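Histidine utilization repressor (Pseudomonas syringae pv. tomato, PDB 2PKH) is probably the transcriptional repressor that binds the hutP region of the histidine utilization operon and blocks hut gene expression without inducer, here as its C-terminal UTRA-domain part. Local coordinates at residues H9-M14 against S40-F45; P113-R118 against H140-R145. One frame throughout, in Å; residues are numbered along the deposited sequence.

Contact 1: H9-M14 against S40-F45. With EDO (1,2-ethanediol), chain S.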
loop_
_atom_site.group_PDB
_atom_site.type_symbol
_atom_site.label_atom_id
_atom_site.label_comp_id
_atom_site.label_asym_id
_atom_site.label_seq_id
_atom_site.Cartn_x
_atom_site.Cartn_y
_atom_site.Cartn_z
ATOM N N HIS B 9 23.055 7.970 -3.893
ATOM C CA HIS B 9 23.139 6.574 -3.570
ATOM C C HIS B 9 24.404 6.015 -4.245
ATOM O O HIS B 9 24.639 6.179 -5.471
ATOM C CB HIS B 9 21.861 5.893 -4.056
ATOM C CG HIS B 9 21.888 4.396 -3.960
ATOM N ND1 HIS B 9 21.319 3.582 -4.918
ATOM C CD2 HIS B 9 22.404 3.567 -3.015
ATOM C CE1 HIS B 9 21.478 2.317 -4.565
ATOM N NE2 HIS B 9 22.131 2.280 -3.415
ATOM N N THR B 10 25.249 5.405 -3.426
ATOM C CA THR B 10 26.434 4.676 -3.922
ATOM C C THR B 10 26.449 3.313 -3.176
ATOM O O THR B 10 25.689 3.129 -2.226
ATOM C CB THR B 10 27.760 5.464 -3.671
ATOM O OG1 THR B 10 27.910 5.665 -2.270
ATOM C CG2 THR B 10 27.749 6.854 -4.314
ATOM N N CYS B 11 27.271 2.365 -3.606
ATOM C CA CYS B 11 27.235 1.043 -2.995
ATOM C C CYS B 11 28.537 0.355 -3.222
ATOM O O CYS B 11 29.318 0.775 -4.075
ATOM C CB CYS B 11 26.121 0.155 -3.480
ATOM S SG CYS B 11 26.346 -0.318 -5.177
ATOM N N LYS B 12 28.786 -0.650 -2.389
ATOM C CA LYS B 12 30.026 -1.403 -2.421
ATOM C C LYS B 12 29.556 -2.837 -2.481
ATOM O O LYS B 12 28.802 -3.289 -1.614
ATOM C CB LYS B 12 30.765 -1.158 -1.115
ATOM C CG LYS B 12 32.290 -1.286 -1.185
ATOM C CD LYS B 12 32.977 -0.578 0.020
ATOM C CE LYS B 12 33.152 0.936 -0.195
ATOM N NZ LYS B 12 33.956 1.240 -1.434
ATOM N N VAL B 13 29.949 -3.530 -3.547
ATOM C CA VAL B 13 29.694 -4.981 -3.688
ATOM C C VAL B 13 30.755 -5.708 -2.841
ATOM O O VAL B 13 31.976 -5.519 -3.058
ATOM C CB VAL B 13 29.759 -5.336 -5.196
ATOM C CG1 VAL B 13 29.425 -6.784 -5.477
ATOM C CG2 VAL B 13 28.804 -4.407 -5.922
HETATM N N MSE B 14 30.321 -6.495 -1.871
HETATM C CA MSE B 14 31.246 -7.298 -1.031
HETATM C C MSE B 14 31.305 -8.755 -1.547
HETATM O O MSE B 14 32.329 -9.368 -1.436
HETATM C CB MSE B 14 30.836 -7.370 0.457
HETATM C CG MSE B 14 30.428 -5.985 1.168
HETATM SE SE MSE B 14 31.985 -4.784 1.016
HETATM C CE MSE B 14 33.074 -5.626 2.378
ATOM N N SER B 40 24.665 -12.132 -4.055
ATOM C CA SER B 40 25.313 -10.899 -3.962
ATOM C C SER B 40 25.115 -10.321 -2.526
ATOM O O SER B 40 24.050 -10.464 -1.935
ATOM C CB SER B 40 24.808 -9.885 -5.057
ATOM O OG SER B 40 23.381 -9.623 -4.942
ATOM N N LEU B 41 26.141 -9.669 -2.005
ATOM C CA LEU B 41 26.003 -8.886 -0.740
ATOM C C LEU B 41 26.560 -7.508 -1.048
ATOM O O LEU B 41 27.743 -7.354 -1.409
ATOM C CB LEU B 41 26.762 -9.549 0.444
ATOM C CG LEU B 41 26.275 -8.931 1.789
ATOM C CD1 LEU B 41 26.508 -10.000 2.902
ATOM C CD2 LEU B 41 26.996 -7.705 1.977
ATOM N N ILE B 42 25.686 -6.487 -0.954
ATOM C CA ILE B 42 26.053 -5.125 -1.295
ATOM C C ILE B 42 25.731 -4.188 -0.128
ATOM O O ILE B 42 24.728 -4.397 0.521
ATOM C CB ILE B 42 25.244 -4.615 -2.518
ATOM C CG1 ILE B 42 25.499 -5.544 -3.747
ATOM C CG2 ILE B 42 25.685 -3.158 -2.867
ATOM C CD1 ILE B 42 24.728 -5.107 -5.028
ATOM N N VAL B 43 26.571 -3.194 0.140
ATOM C CA VAL B 43 26.248 -2.200 1.201
ATOM C C VAL B 43 25.898 -0.978 0.407
ATOM O O VAL B 43 26.676 -0.515 -0.438
ATOM C CB VAL B 43 27.407 -1.888 2.108
ATOM C CG1 VAL B 43 27.066 -0.835 3.257
ATOM C CG2 VAL B 43 27.936 -3.234 2.809
ATOM N N HIS B 44 24.725 -0.464 0.703
ATOM C CA HIS B 44 24.186 0.735 0.060
ATOM C C HIS B 44 24.396 1.920 1.004
ATOM O O HIS B 44 24.112 1.815 2.210
ATOM C CB HIS B 44 22.683 0.531 -0.183
ATOM C CG HIS B 44 22.374 -0.453 -1.282
ATOM N ND1 HIS B 44 22.124 -1.785 -1.030
ATOM C CD2 HIS B 44 22.294 -0.310 -2.623
ATOM C CE1 HIS B 44 21.869 -2.414 -2.162
ATOM N NE2 HIS B 44 21.995 -1.547 -3.143
ATOM N N PHE B 45 24.812 3.037 0.426
ATOM C CA PHE B 45 25.137 4.292 1.172
ATOM C C PHE B 45 24.179 5.387 0.696
ATOM O O PHE B 45 23.846 5.424 -0.494
ATOM C CB PHE B 45 26.564 4.770 0.863
ATOM C CG PHE B 45 27.650 3.836 1.358
ATOM C CD1 PHE B 45 28.356 4.144 2.469
ATOM C CD2 PHE B 45 27.892 2.648 0.722
ATOM C CE1 PHE B 45 29.406 3.235 2.950
ATOM C CE2 PHE B 45 28.872 1.740 1.198
ATOM C CZ PHE B 45 29.609 2.050 2.310
HETATM C C1 EDO S . 23.244 7.661 -8.666
HETATM O O1 EDO S . 21.985 7.064 -9.039
HETATM C C2 EDO S . 23.149 9.177 -8.429
HETATM O O2 EDO S . 22.874 9.447 -7.044
#

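Contact 2: P113-R118 against H140-R145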
loop_
_atom_site.group_PDB
_atom_site.type_symbol
_atom_site.label_atom_id
_atom_site.label_comp_id
_atom_site.label_asym_id
_atom_site.label_seq_id
_atom_site.Cartn_x
_atom_site.Cartn_y
_atom_site.Cartn_z
ATOM N N PRO B 113 19.056 -0.487 17.150
ATOM C CA PRO B 113 17.972 -1.304 16.659
ATOM C C PRO B 113 17.948 -1.161 15.160
ATOM O O PRO B 113 18.074 -0.042 14.632
ATOM C CB PRO B 113 16.743 -0.626 17.257
ATOM C CG PRO B 113 17.240 0.894 17.440
ATOM C CD PRO B 113 18.551 0.649 17.994
ATOM N N CYS B 114 17.849 -2.317 14.497
ATOM C CA CYS B 114 17.897 -2.377 13.043
ATOM C C CYS B 114 16.549 -2.940 12.558
ATOM O O CYS B 114 15.938 -3.728 13.211
ATOM C CB CYS B 114 19.025 -3.250 12.525
ATOM S SG CYS B 114 20.641 -2.514 12.815
ATOM N N LEU B 115 16.131 -2.464 11.397
ATOM C CA LEU B 115 14.924 -2.910 10.793
ATOM C C LEU B 115 15.401 -4.042 9.829
ATOM O O LEU B 115 16.180 -3.775 8.896
ATOM C CB LEU B 115 14.311 -1.769 9.975
ATOM C CG LEU B 115 12.876 -1.983 9.449
ATOM C CD1 LEU B 115 11.901 -2.184 10.612
ATOM C CD2 LEU B 115 12.401 -0.841 8.510
ATOM N N LEU B 116 14.888 -5.236 10.037
ATOM C CA LEU B 116 15.197 -6.377 9.213
ATOM C C LEU B 116 14.011 -6.687 8.336
ATOM O O LEU B 116 12.881 -6.858 8.829
ATOM C CB LEU B 116 15.511 -7.589 10.104
ATOM C CG LEU B 116 15.780 -8.904 9.303
ATOM C CD1 LEU B 116 17.082 -8.779 8.498
ATOM C CD2 LEU B 116 15.895 -10.035 10.264
ATOM N N ILE B 117 14.253 -6.745 7.038
ATOM C CA ILE B 117 13.198 -7.073 6.075
ATOM C C ILE B 117 13.686 -8.270 5.287
ATOM O O ILE B 117 14.814 -8.233 4.720
ATOM C CB ILE B 117 12.973 -5.856 5.151
ATOM C CG1 ILE B 117 12.630 -4.602 5.990
ATOM C CG2 ILE B 117 11.839 -6.114 4.119
ATOM C CD1 ILE B 117 12.381 -3.448 5.117
ATOM N N ARG B 118 12.863 -9.310 5.227
ATOM C CA ARG B 118 13.194 -10.498 4.474
ATOM C C ARG B 118 12.142 -10.553 3.415
ATOM O O ARG B 118 10.950 -10.525 3.708
ATOM C CB ARG B 118 13.141 -11.749 5.363
ATOM C CG ARG B 118 14.384 -11.853 6.197
ATOM C CD ARG B 118 14.477 -13.108 6.983
ATOM N NE ARG B 118 13.649 -13.028 8.164
ATOM C CZ ARG B 118 13.264 -14.097 8.860
ATOM N NH1 ARG B 118 13.681 -15.318 8.483
ATOM N NH2 ARG B 118 12.507 -13.952 9.948
ATOM N N HIS B 140 16.586 4.321 8.222
ATOM C CA HIS B 140 15.533 3.980 7.308
ATOM C C HIS B 140 14.246 3.565 8.040
ATOM O O HIS B 140 14.305 2.830 9.030
ATOM C CB HIS B 140 15.987 2.816 6.417
ATOM C CG HIS B 140 15.003 2.440 5.345
ATOM N ND1 HIS B 140 14.604 3.317 4.357
ATOM C CD2 HIS B 140 14.410 1.263 5.063
ATOM C CE1 HIS B 140 13.736 2.712 3.564
ATOM N NE2 HIS B 140 13.613 1.460 3.966
ATOM N N ARG B 141 13.108 3.926 7.488
ATOM C CA ARG B 141 11.834 3.351 7.966
ATOM C C ARG B 141 10.879 3.220 6.810
ATOM O O ARG B 141 11.124 3.807 5.788
ATOM C CB ARG B 141 11.215 4.282 9.014
ATOM C CG ARG B 141 11.018 5.665 8.533
ATOM C CD ARG B 141 10.721 6.576 9.768
ATOM N NE ARG B 141 10.150 7.855 9.409
ATOM C CZ ARG B 141 9.749 8.791 10.285
ATOM N NH1 ARG B 141 9.881 8.656 11.624
ATOM N NH2 ARG B 141 9.207 9.911 9.809
ATOM N N LEU B 142 9.778 2.479 7.001
ATOM C CA LEU B 142 8.792 2.259 5.972
ATOM C C LEU B 142 7.688 3.253 6.235
ATOM O O LEU B 142 7.277 3.399 7.385
ATOM C CB LEU B 142 8.251 0.830 6.085
ATOM C CG LEU B 142 9.302 -0.288 6.054
ATOM C CD1 LEU B 142 8.633 -1.672 6.169
ATOM C CD2 LEU B 142 10.139 -0.163 4.768
ATOM N N GLU B 143 7.198 3.957 5.213
ATOM C CA GLU B 143 6.106 4.921 5.450
ATOM C C GLU B 143 5.065 4.679 4.363
ATOM O O GLU B 143 5.438 4.401 3.217
ATOM C CB GLU B 143 6.615 6.375 5.390
ATOM C CG GLU B 143 7.807 6.706 6.390
ATOM C CD GLU B 143 8.397 8.140 6.280
ATOM O OE1 GLU B 143 7.672 9.047 5.866
ATOM O OE2 GLU B 143 9.581 8.357 6.644
ATOM N N GLY B 144 3.787 4.763 4.724
ATOM C CA GLY B 144 2.711 4.870 3.724
ATOM C C GLY B 144 1.474 5.548 4.255
ATOM O O GLY B 144 1.203 5.493 5.458
ATOM N N ARG B 145 0.717 6.160 3.350
ATOM C CA ARG B 145 -0.542 6.778 3.660
ATOM C C ARG B 145 -1.455 6.442 2.465
ATOM O O ARG B 145 -1.002 6.484 1.301
ATOM C CB ARG B 145 -0.356 8.303 3.838
ATOM C CG ARG B 145 -1.673 9.051 4.122
ATOM C CD ARG B 145 -1.320 10.475 4.476
ATOM N NE ARG B 145 -2.459 11.375 4.444
ATOM C CZ ARG B 145 -2.433 12.618 4.955
ATOM N NH1 ARG B 145 -1.327 13.072 5.554
ATOM N NH2 ARG B 145 -3.501 13.403 4.869
#

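Contact 1: H9-M14 against S40-F45
Cys11 and Ile42, on neighbouring antiparallel strands, pack tightly on one face of the sheet, with CB of Cys11 only 3.4 Å from CG2 of Ile42, less than carbons usually allow. The same Ile42 methyl lies over one face of the His44 ring, offset toward its rim. Farther along this side, CG2 of Val13 lies beside CG1 of Ile42 at 4.1 Å, both side chains pointing the same way. Ile42 and His44 are buried; Phe71 touches the first, while Gln52 and Glu54 of strand 49-59 touch the second. The backbones add a regular pattern, in which N of Lys12 gives a 2.9 Å bond to O of Val43 and N of Val43 one of 2.8 Å to O of Lys12. In the six-stranded antiparallel sheet of this UTRA domain, strand 9-20 is outermost within the chain, and strand 36-46 is its neighbour. Near the start of strand 9-20 one bond is longer, N of Thr10 to O of Phe45 at 3.3 Å with the donor 31° out of the carbonyl plane, while the return bond from Phe45 N to Thr10 O stays short. On the other side of the strands, Phe45 CG stands anti to its carbonyl carbon (chi1 -66°), bringing the ring edge against Thr10 O and CB of exposed Lys12, whose chain then bends away. At the strand's start, exposed His9 gives a weak 3.5 Å bond from its N to O2 of an ethanediol.

Contact 2: P113-R118 against H140-R145
Leu115 and Ile117 meet Leu142 through aliphatic contacts alone. CD2 of Leu115 comes to 4.0 Å from CG of Leu142, the two side chains passing at a slant. CD1 of Ile117 and CD2 of Leu142 meet tip to tip, also at 4.0 Å; the ethyl branch of Ile117 is fully extended (chi2 -179°), which carries its terminal methyl out to the leucine. Leu142 thus receives a methyl from each of two alternate residues of the strand, Leu115 and Ile117, which both point toward the C-terminal segment. The Leu115 methyl also lies 4.2 Å from O of His140 and 4.3 Å from CA of Arg141. Strand 113-123 lies between strands 126-136 and 88-97 of the sheet, and Leu115 also packs on Leu115 of the third subunit.

Backbone bonding plays no part between the two segments, whose nearest CA atoms, those of Leu115 and Arg141, are 7.5 Å apart. Instead, Leu142 to Arg145 pair antiparallel with a strand of the third subunit, and Gly144 and Arg145 with one of the fourth, so the sheet continues into other chains.

A salt bridge within the C-terminal segment joins Arg141 to Glu143. NE of Arg141 gives a nearly straight hydrogen bond (171°) to OE2 of Glu143 at 2.9 Å. The oxygen lies in the guanidinium plane, but the donor comes from above the carboxylate plane, 54° out of it. NH1 of Arg141 meets Glu94 of the third subunit in a second salt bridge, so two carboxylates hold this guanidinium and would probably stabilise its positive charge.

Lacking polar links of its own, the association of strand 113-118 with the departing tail rests on nondirectional methyl packing, whereas the directional bonds of the tail run within itself and to neighbouring subunits.

How the contacts relate
From the N terminus, the chain runs along strand 9-20, passes through helix 22-29 and returns on strand 36-46, closing the loop of contact 1. It continues through strand 49-59 to the other half of the sheet, where 88-97 forms the far border within the chain and 113-123 lies next to it. Contact 2 closes a later loop, in which the chain goes out on 113-123, back on 126-136, and on to the C-terminal segment. The loops follow in series, neither nesting nor crossing. Contact 1 joins two adjacent strands at one border, whereas contact 2 ties the sheet to a tail that pairs with strands of other subunits; their centres are about 18 Å apart.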